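Local coordinates for mandelate racemase/muconate lactonizing enzyme family protein (Azoarcus sp., PDB 2QDE) that belongs to the mandelate racemase/muconate lactonizing enzyme family of the enolase superfamily and holds a barium ion in its TIM-barrel-type domain, at residues L267-Q272 and R282-A287; L286-N291 and N316-Q321; N343-N348 and I367-D372. One frame throughout, in Å; residues are numbered along the deposited sequence.

Contact 1: residues L267-Q272 and R282-A287; sequences LMIKTQ and RWLTLA
Ile269 and Trp283 carry the main contact between a strand of the TIM-barrel-type domain and helix 277-290, which comes after the short helix 271-274, in one beta-alpha unit of the barrel wall. The strand 267-269 and helix 282-287 run nearly antiparallel, at 171°, with their axes 10.8 Å apart at closest approach. The two side chains meet from opposite directions. Ile269 CD1 stands over one face of the indole, 3.8 Å from the centroid of the Trp283 six-membered ring and 25° off its normal, a CH-pi contact. The methyl group gets there because CG1 is anti to the backbone N (chi1 -172°) and the chain continues fully extended. Ile269 CB follows behind it, 3.7 Å from Trp283 CH2. The far corner of the same ring is approached obliquely by Leu267 CB, 3.8 Å from Trp283 CH2, and by Met268 O, 3.5 Å from that carbon. Met268 O also accepts a hydrogen bond from Lys273 NZ, and Trp283 NE1 donates to Ala249 O, anchoring the polar edge of the indole. Further along the helix, Leu267 CD1 touches Ala287 CB at 4.1 Å. Met268 points the other way, its side chain about 6 Å from the barium ion and against the metal ligand Asp246. Ile269 and Ala287 both pack on Val294 of strand 294-296, while Trp283 leans on Leu255 of helix 252-261.

Contact 2: residues L286-N291 and N316-Q321; sequences LARLAN and NDWIAQ
Arg288 NH2 is gripped by Asp317 and by a water, near the C-terminal end of helix 277-290 in the barrel domain, where the loop after helix 303-315 packs against it. NH2 donates to Asp317 OD2 at 3.1 Å with an N-H...O angle of 166°. The bond is part of a salt bridge; OD2 uses its anti lone pair, and guanidinium and carboxylate are nearly coplanar. The water, also at the edge, accepts from Arg288 NH2 at 2.9 Å and from Trp318 N at 3.1 Å, bridging the guanidinium to the loop backbone. A bend in the Arg288 chain (chi3 -71°) turns the guanidinium back so that Trp318 CE3 sits over one of its faces, although the two planes stand 65° apart and do not stack. The indole lies instead on the helix itself: Arg288 CA is 3.6 Å from the centroid of the Trp318 six-membered ring, directly over the face, a CH-pi contact. Trp318 NE1 donates to Leu292 O. Helix 277-290 ends in a Schellman motif at Asn291, whose ND2 donates to Asp228 OD2 of a neighbouring subunit. Asn316 OD1 accepts from Ile319 N in an Asx motif. Asn291 OD1 meets the indole at its edge, 3.5 Å from Trp318 CH2.

Contact 3: residues N343-N348 and I367-D372; sequences NDIALN and IELNED
Through Leu347 and Ile345, two backbone hydrogen bonds join 343-348 to 367-372. Leu347 N donates to Glu368 O at 2.7 Å, almost in line with the carbonyl, whereas Asn370 N reaches Ile345 O at 2.8 Å, tilted 33° out of the carbonyl plane. Leu369 CA adds a CA-H...O contact to Ile345 O at 3.3 Å. These bonds flank Ala346 and Leu369, which form a non-hydrogen-bonded antiparallel pair with CA atoms 4.9 Å apart: an isolated beta bridge between two loops, the second leading into helix 371-377. Asn370 is the N-cap of that helix, with OD1 accepting from Leu373 N. Among side-chain polar contacts, Asn348 OD1 accepts from Glu368 N at 2.9 Å. Its CG sits between the backbone N and carbonyl carbon (chi1 60°), which turns the amide across to 367-372, and ND2 is held by Gly366 O. A water receives from Asn370 ND2 and donates to Asp344 O. Apolar packing falls into separate patches. Ile345 and Leu369 lie side by side, Ile345 CD1 4.0 Å from Leu369 CD2; Ala346 CB meets Ile367 CG2 at 3.9 Å; the side chains of Leu347 and Asn370 cross at about a right angle, Leu347 CD2 3.5 Å from Asn370 CB.

In the fold
From the N terminus, the chain first lays down three strands of the antiparallel sheet (5-15, 31-40 and 45-49), then passes through helices into the barrel. Contact 1 closes the connection from strand 266-269 through the short helix 271-274 into helix 277-290. Contact 2 starts on the same helix, sharing Leu286 and Ala287, and closes a longer loop through strand 294-296 and helix 303-315; the two overlap end to end without nesting and touch where Leu284 meets Asn316 and Ile319. Contact 3 follows in series, about 32 Å from contact 2 between centres, closing the helix-free loop that holds strands 351-353 and 356-358. Its Leu369 packs on Leu304 of helix 303-315 and Ile47 of strand 45-49, joining barrel to N-terminal sheet.

Contact 1: residues L267-Q272 and R282-A287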
loop_
_atom_site.group_PDB
_atom_site.type_symbol
_atom_site.label_atom_id
_atom_site.label_comp_id
_atom_site.label_asym_id
_atom_site.label_seq_id
_atom_site.Cartn_x
_atom_site.Cartn_y
_atom_site.Cartn_z
ATOM N N LEU A 267 -5.065 23.930 3.641
ATOM C CA LEU A 267 -6.524 23.812 3.581
ATOM C C LEU A 267 -7.267 25.134 3.776
ATOM O O LEU A 267 -6.751 26.052 4.407
ATOM C CB LEU A 267 -6.991 22.843 4.674
ATOM C CG LEU A 267 -6.286 21.491 4.837
ATOM C CD1 LEU A 267 -6.568 20.938 6.236
ATOM C CD2 LEU A 267 -6.749 20.524 3.766
ATOM N N MET A 268 -8.475 25.224 3.223
ATOM C CA MET A 268 -9.314 26.407 3.404
ATOM C C MET A 268 -10.588 25.902 4.066
ATOM O O MET A 268 -11.050 24.796 3.780
ATOM C CB MET A 268 -9.714 27.084 2.083
ATOM C CG MET A 268 -8.975 26.661 0.841
ATOM S SD MET A 268 -7.231 27.036 0.849
ATOM C CE MET A 268 -7.240 28.663 1.519
ATOM N N ILE A 269 -11.163 26.703 4.949
ATOM C CA ILE A 269 -12.395 26.303 5.601
ATOM C C ILE A 269 -13.418 27.434 5.547
ATOM O O ILE A 269 -13.064 28.593 5.358
ATOM C CB ILE A 269 -12.139 25.939 7.084
ATOM C CG1 ILE A 269 -13.401 25.340 7.714
ATOM C CG2 ILE A 269 -11.724 27.185 7.860
ATOM C CD1 ILE A 269 -13.238 24.961 9.174
ATOM N N LYS A 270 -14.693 27.075 5.672
ATOM C CA LYS A 270 -15.785 28.047 5.748
ATOM C C LYS A 270 -16.703 27.429 6.788
ATOM O O LYS A 270 -16.976 26.230 6.735
ATOM C CB LYS A 270 -16.536 28.212 4.416
ATOM C CG LYS A 270 -15.786 29.019 3.365
ATOM C CD LYS A 270 -16.713 29.450 2.238
ATOM C CE LYS A 270 -15.968 30.218 1.145
ATOM N NZ LYS A 270 -14.945 29.378 0.482
ATOM N N THR A 271 -17.157 28.224 7.748
ATOM C CA THR A 271 -18.035 27.698 8.780
ATOM C C THR A 271 -19.289 27.060 8.188
ATOM O O THR A 271 -19.801 26.088 8.729
ATOM C CB THR A 271 -18.428 28.793 9.799
ATOM O OG1 THR A 271 -18.833 29.977 9.105
ATOM C CG2 THR A 271 -17.245 29.123 10.694
ATOM N N GLN A 272 -19.770 27.592 7.070
ATOM C CA GLN A 272 -20.961 27.031 6.439
ATOM C C GLN A 272 -20.668 25.702 5.737
ATOM O O GLN A 272 -21.547 24.854 5.608
ATOM C CB GLN A 272 -21.568 28.029 5.443
ATOM C CG GLN A 272 -22.142 29.279 6.099
ATOM C CD GLN A 272 -21.157 30.428 6.156
ATOM O OE1 GLN A 272 -19.941 30.223 6.193
ATOM N NE2 GLN A 272 -21.682 31.653 6.176
ATOM N N ARG A 282 -14.262 20.429 15.210
ATOM C CA ARG A 282 -13.866 19.052 14.935
ATOM C C ARG A 282 -12.988 19.042 13.677
ATOM O O ARG A 282 -11.953 18.389 13.630
ATOM C CB ARG A 282 -15.111 18.180 14.737
ATOM C CG ARG A 282 -15.999 18.098 15.984
ATOM C CD ARG A 282 -17.258 17.282 15.733
ATOM N NE ARG A 282 -18.087 17.185 16.935
ATOM C CZ ARG A 282 -19.349 16.760 16.950
ATOM N NH1 ARG A 282 -19.947 16.387 15.826
ATOM N NH2 ARG A 282 -20.017 16.716 18.095
ATOM N N TRP A 283 -13.426 19.791 12.672
ATOM C CA TRP A 283 -12.730 19.935 11.395
ATOM C C TRP A 283 -11.293 20.412 11.655
ATOM O O TRP A 283 -10.330 19.889 11.087
ATOM C CB TRP A 283 -13.478 20.977 10.561
ATOM C CG TRP A 283 -13.190 21.021 9.083
ATOM C CD1 TRP A 283 -13.999 20.559 8.087
ATOM C CD2 TRP A 283 -12.097 21.684 8.435
ATOM N NE1 TRP A 283 -13.492 20.906 6.862
ATOM C CE2 TRP A 283 -12.324 21.597 7.042
ATOM C CE3 TRP A 283 -10.953 22.350 8.895
ATOM C CZ2 TRP A 283 -11.445 22.156 6.100
ATOM C CZ3 TRP A 283 -10.078 22.907 7.957
ATOM C CH2 TRP A 283 -10.332 22.806 6.578
ATOM N N LEU A 284 -11.167 21.406 12.530
ATOM C CA LEU A 284 -9.875 21.983 12.876
ATOM C C LEU A 284 -9.016 21.033 13.712
ATOM O O LEU A 284 -7.807 21.221 13.839
ATOM C CB LEU A 284 -10.080 23.326 13.593
ATOM C CG LEU A 284 -10.593 24.445 12.670
ATOM C CD1 LEU A 284 -10.875 25.711 13.462
ATOM C CD2 LEU A 284 -9.567 24.721 11.577
ATOM N N THR A 285 -9.643 20.015 14.288
ATOM C CA THR A 285 -8.900 19.023 15.061
ATOM C C THR A 285 -8.133 18.166 14.058
ATOM O O THR A 285 -6.958 17.850 14.251
ATOM C CB THR A 285 -9.843 18.123 15.874
ATOM O OG1 THR A 285 -10.472 18.905 16.892
ATOM C CG2 THR A 285 -9.072 16.976 16.524
ATOM N N LEU A 286 -8.809 17.793 12.977
ATOM C CA LEU A 286 -8.167 16.997 11.940
ATOM C C LEU A 286 -7.081 17.829 11.259
ATOM O O LEU A 286 -6.023 17.306 10.911
ATOM C CB LEU A 286 -9.203 16.525 10.913
ATOM C CG LEU A 286 -9.806 15.135 11.148
ATOM C CD1 LEU A 286 -10.320 14.987 12.580
ATOM C CD2 LEU A 286 -10.931 14.918 10.156
ATOM N N ALA A 287 -7.338 19.124 11.080
ATOM C CA ALA A 287 -6.366 20.022 10.450
ATOM C C ALA A 287 -5.099 20.089 11.301
ATOM O O ALA A 287 -3.984 20.096 10.777
ATOM C CB ALA A 287 -6.959 21.422 10.291
#

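Contact 2: residues L286-N291 and N316-Q321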
loop_
_atom_site.group_PDB
_atom_site.type_symbol
_atom_site.label_atom_id
_atom_site.label_comp_id
_atom_site.label_asym_id
_atom_site.label_seq_id
_atom_site.Cartn_x
_atom_site.Cartn_y
_atom_site.Cartn_z
ATOM N N LEU A 286 -8.809 17.793 12.977
ATOM C CA LEU A 286 -8.167 16.997 11.940
ATOM C C LEU A 286 -7.081 17.829 11.259
ATOM O O LEU A 286 -6.023 17.306 10.911
ATOM C CB LEU A 286 -9.203 16.525 10.913
ATOM C CG LEU A 286 -9.806 15.135 11.148
ATOM C CD1 LEU A 286 -10.320 14.987 12.580
ATOM C CD2 LEU A 286 -10.931 14.918 10.156
ATOM N N ALA A 287 -7.338 19.124 11.080
ATOM C CA ALA A 287 -6.366 20.022 10.450
ATOM C C ALA A 287 -5.099 20.089 11.301
ATOM O O ALA A 287 -3.984 20.096 10.777
ATOM C CB ALA A 287 -6.959 21.422 10.291
ATOM N N ARG A 288 -5.288 20.143 12.617
ATOM C CA ARG A 288 -4.179 20.194 13.568
ATOM C C ARG A 288 -3.355 18.911 13.487
ATOM O O ARG A 288 -2.128 18.945 13.483
ATOM C CB ARG A 288 -4.723 20.372 14.988
ATOM C CG ARG A 288 -3.726 20.080 16.096
ATOM C CD ARG A 288 -4.421 20.030 17.448
ATOM N NE ARG A 288 -4.854 21.347 17.904
ATOM C CZ ARG A 288 -4.032 22.283 18.374
ATOM N NH1 ARG A 288 -2.728 22.046 18.455
ATOM N NH2 ARG A 288 -4.510 23.456 18.766
ATOM N N LEU A 289 -4.049 17.781 13.421
ATOM C CA LEU A 289 -3.403 16.478 13.332
ATOM C C LEU A 289 -2.570 16.387 12.052
ATOM O O LEU A 289 -1.524 15.729 12.023
ATOM C CB LEU A 289 -4.466 15.374 13.342
ATOM C CG LEU A 289 -3.988 13.943 13.081
ATOM C CD1 LEU A 289 -3.099 13.473 14.221
ATOM C CD2 LEU A 289 -5.197 13.033 12.932
ATOM N N ALA A 290 -3.037 17.048 10.996
ATOM C CA ALA A 290 -2.335 17.039 9.713
ATOM C C ALA A 290 -1.185 18.046 9.682
ATOM O O ALA A 290 -0.369 18.042 8.757
ATOM C CB ALA A 290 -3.310 17.348 8.594
ATOM N N ASN A 291 -1.134 18.904 10.697
ATOM C CA ASN A 291 -0.119 19.940 10.792
ATOM C C ASN A 291 -0.143 20.815 9.538
ATOM O O ASN A 291 0.899 21.248 9.043
ATOM C CB ASN A 291 1.270 19.312 10.989
ATOM C CG ASN A 291 2.331 20.344 11.330
ATOM O OD1 ASN A 291 2.041 21.353 11.969
ATOM N ND2 ASN A 291 3.571 20.087 10.918
ATOM N N ASN A 316 -10.015 29.553 18.427
ATOM C CA ASN A 316 -9.373 28.282 18.085
ATOM C C ASN A 316 -7.860 28.389 17.945
ATOM O O ASN A 316 -7.342 29.039 17.040
ATOM C CB ASN A 316 -10.001 27.707 16.813
ATOM C CG ASN A 316 -9.492 26.321 16.491
ATOM O OD1 ASN A 316 -8.514 26.162 15.766
ATOM N ND2 ASN A 316 -10.150 25.307 17.043
ATOM N N ASP A 317 -7.164 27.728 18.862
ATOM C CA ASP A 317 -5.710 27.744 18.911
ATOM C C ASP A 317 -5.015 27.400 17.596
ATOM O O ASP A 317 -4.049 28.052 17.203
ATOM C CB ASP A 317 -5.219 26.796 19.999
ATOM C CG ASP A 317 -3.732 26.904 20.218
ATOM O OD1 ASP A 317 -3.275 27.994 20.629
ATOM O OD2 ASP A 317 -3.025 25.908 19.969
ATOM N N TRP A 318 -5.513 26.382 16.910
ATOM C CA TRP A 318 -4.902 25.984 15.660
ATOM C C TRP A 318 -5.031 27.018 14.554
ATOM O O TRP A 318 -4.048 27.366 13.912
ATOM C CB TRP A 318 -5.482 24.662 15.160
ATOM C CG TRP A 318 -4.735 24.194 13.955
ATOM C CD1 TRP A 318 -5.128 24.284 12.647
ATOM C CD2 TRP A 318 -3.409 23.664 13.942
ATOM N NE1 TRP A 318 -4.122 23.841 11.819
ATOM C CE2 TRP A 318 -3.055 23.455 12.589
ATOM C CE3 TRP A 318 -2.482 23.344 14.945
ATOM C CZ2 TRP A 318 -1.805 22.939 12.212
ATOM C CZ3 TRP A 318 -1.238 22.831 14.571
ATOM C CH2 TRP A 318 -0.914 22.635 13.213
ATOM N N ILE A 319 -6.241 27.512 14.326
ATOM C CA ILE A 319 -6.431 28.466 13.253
ATOM C C ILE A 319 -5.904 29.864 13.575
ATOM O O ILE A 319 -5.671 30.664 12.666
ATOM C CB ILE A 319 -7.919 28.528 12.828
ATOM C CG1 ILE A 319 -8.020 29.055 11.393
ATOM C CG2 ILE A 319 -8.705 29.399 13.788
ATOM C CD1 ILE A 319 -9.365 28.821 10.745
ATOM N N ALA A 320 -5.690 30.145 14.859
ATOM C CA ALA A 320 -5.175 31.446 15.286
ATOM C C ALA A 320 -3.731 31.669 14.823
ATOM O O ALA A 320 -3.148 32.723 15.075
ATOM C CB ALA A 320 -5.259 31.572 16.811
ATOM N N GLN A 321 -3.160 30.678 14.144
ATOM C CA GLN A 321 -1.779 30.762 13.657
ATOM C C GLN A 321 -1.632 31.324 12.248
ATOM O O GLN A 321 -0.535 31.713 11.846
ATOM C CB GLN A 321 -1.136 29.375 13.633
ATOM C CG GLN A 321 -1.032 28.650 14.950
ATOM C CD GLN A 321 -0.547 27.228 14.755
ATOM O OE1 GLN A 321 -1.264 26.380 14.211
ATOM N NE2 GLN A 321 0.679 26.962 15.178
HETATM O O HOH W 1 -7.296 24.278 18.342
#

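Contact 3: residues N343-N348 and I367-D372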
loop_
_atom_site.group_PDB
_atom_site.type_symbol
_atom_site.label_atom_id
_atom_site.label_comp_id
_atom_site.label_asym_id
_atom_site.label_seq_id
_atom_site.Cartn_x
_atom_site.Cartn_y
_atom_site.Cartn_z
ATOM N N ASN A 343 -24.693 51.041 6.539
ATOM C CA ASN A 343 -26.014 50.523 6.212
ATOM C C ASN A 343 -26.035 48.998 6.110
ATOM O O ASN A 343 -26.522 48.448 5.129
ATOM C CB ASN A 343 -26.493 51.158 4.899
ATOM C CG ASN A 343 -27.956 50.853 4.594
ATOM O OD1 ASN A 343 -28.273 49.920 3.845
ATOM N ND2 ASN A 343 -28.858 51.637 5.184
ATOM N N ASP A 344 -25.504 48.327 7.134
ATOM C CA ASP A 344 -25.463 46.861 7.179
ATOM C C ASP A 344 -26.585 46.397 8.105
ATOM O O ASP A 344 -26.999 47.151 8.991
ATOM C CB ASP A 344 -24.116 46.389 7.740
ATOM C CG ASP A 344 -23.880 44.903 7.528
ATOM O OD1 ASP A 344 -23.612 44.498 6.379
ATOM O OD2 ASP A 344 -23.971 44.134 8.508
ATOM N N ILE A 345 -27.090 45.175 7.924
ATOM C CA ILE A 345 -28.156 44.717 8.807
ATOM C C ILE A 345 -27.615 44.592 10.224
ATOM O O ILE A 345 -28.378 44.422 11.177
ATOM C CB ILE A 345 -28.769 43.369 8.364
ATOM C CG1 ILE A 345 -27.711 42.275 8.349
ATOM C CG2 ILE A 345 -29.405 43.519 6.987
ATOM C CD1 ILE A 345 -28.302 40.893 8.200
ATOM N N ALA A 346 -26.291 44.655 10.355
ATOM C CA ALA A 346 -25.656 44.621 11.667
ATOM C C ALA A 346 -25.451 46.088 12.019
ATOM O O ALA A 346 -24.763 46.805 11.292
ATOM C CB ALA A 346 -24.300 43.914 11.607
ATOM N N LEU A 347 -26.061 46.544 13.105
ATOM C CA LEU A 347 -25.901 47.935 13.503
ATOM C C LEU A 347 -24.472 48.165 13.951
ATOM O O LEU A 347 -23.952 49.274 13.846
ATOM C CB LEU A 347 -26.852 48.287 14.649
ATOM C CG LEU A 347 -28.346 48.344 14.331
ATOM C CD1 LEU A 347 -29.123 48.437 15.624
ATOM C CD2 LEU A 347 -28.640 49.540 13.435
ATOM N N ASN A 348 -23.835 47.104 14.439
ATOM C CA ASN A 348 -22.462 47.185 14.923
ATOM C C ASN A 348 -21.552 46.140 14.263
ATOM O O ASN A 348 -21.161 45.153 14.884
ATOM C CB ASN A 348 -22.456 47.023 16.444
ATOM C CG ASN A 348 -23.047 45.694 16.897
ATOM O OD1 ASN A 348 -23.956 45.145 16.266
ATOM N ND2 ASN A 348 -22.537 45.180 18.006
ATOM N N ILE A 367 -23.933 40.887 18.050
ATOM C CA ILE A 367 -24.524 41.662 16.965
ATOM C C ILE A 367 -25.935 42.167 17.288
ATOM O O ILE A 367 -26.752 41.446 17.869
ATOM C CB ILE A 367 -24.603 40.821 15.662
ATOM C CG1 ILE A 367 -23.194 40.402 15.222
ATOM C CG2 ILE A 367 -25.307 41.615 14.562
ATOM C CD1 ILE A 367 -22.299 41.554 14.820
ATOM N N GLU A 368 -26.206 43.406 16.886
ATOM C CA GLU A 368 -27.509 44.053 17.074
ATOM C C GLU A 368 -28.080 44.288 15.680
ATOM O O GLU A 368 -27.502 45.035 14.888
ATOM C CB GLU A 368 -27.341 45.405 17.764
ATOM C CG GLU A 368 -26.543 45.364 19.043
ATOM C CD GLU A 368 -27.398 45.064 20.243
ATOM O OE1 GLU A 368 -28.269 44.167 20.146
ATOM O OE2 GLU A 368 -27.198 45.723 21.288
ATOM N N LEU A 369 -29.208 43.660 15.379
ATOM C CA LEU A 369 -29.815 43.807 14.062
ATOM C C LEU A 369 -30.588 45.101 13.840
ATOM O O LEU A 369 -31.293 45.590 14.726
ATOM C CB LEU A 369 -30.758 42.634 13.765
ATOM C CG LEU A 369 -30.179 41.294 13.309
ATOM C CD1 LEU A 369 -31.321 40.340 13.000
ATOM C CD2 LEU A 369 -29.314 41.485 12.072
ATOM N N ASN A 370 -30.438 45.656 12.646
ATOM C CA ASN A 370 -31.176 46.846 12.273
ATOM C C ASN A 370 -32.465 46.217 11.739
ATOM O O ASN A 370 -32.541 45.856 10.567
ATOM C CB ASN A 370 -30.442 47.596 11.160
ATOM C CG ASN A 370 -31.195 48.824 10.690
ATOM O OD1 ASN A 370 -32.425 48.869 10.750
ATOM N ND2 ASN A 370 -30.464 49.816 10.197
ATOM N N GLU A 371 -33.457 46.063 12.611
ATOM C CA GLU A 371 -34.722 45.426 12.244
ATOM C C GLU A 371 -35.453 45.996 11.027
ATOM O O GLU A 371 -35.925 45.237 10.173
ATOM C CB GLU A 371 -35.683 45.424 13.438
ATOM C CG GLU A 371 -35.193 44.661 14.665
ATOM C CD GLU A 371 -34.946 43.183 14.403
ATOM O OE1 GLU A 371 -35.601 42.601 13.504
ATOM O OE2 GLU A 371 -34.104 42.592 15.120
ATOM N N ASP A 372 -35.571 47.318 10.938
ATOM C CA ASP A 372 -36.269 47.877 9.796
ATOM C C ASP A 372 -35.516 47.655 8.484
ATOM O O ASP A 372 -36.137 47.449 7.441
ATOM C CB ASP A 372 -36.606 49.364 10.029
ATOM C CG ASP A 372 -35.507 50.122 10.727
ATOM O OD1 ASP A 372 -34.508 50.454 10.050
ATOM O OD2 ASP A 372 -35.642 50.400 11.953
HETATM O O HOH W 2 -27.485 49.762 9.675
#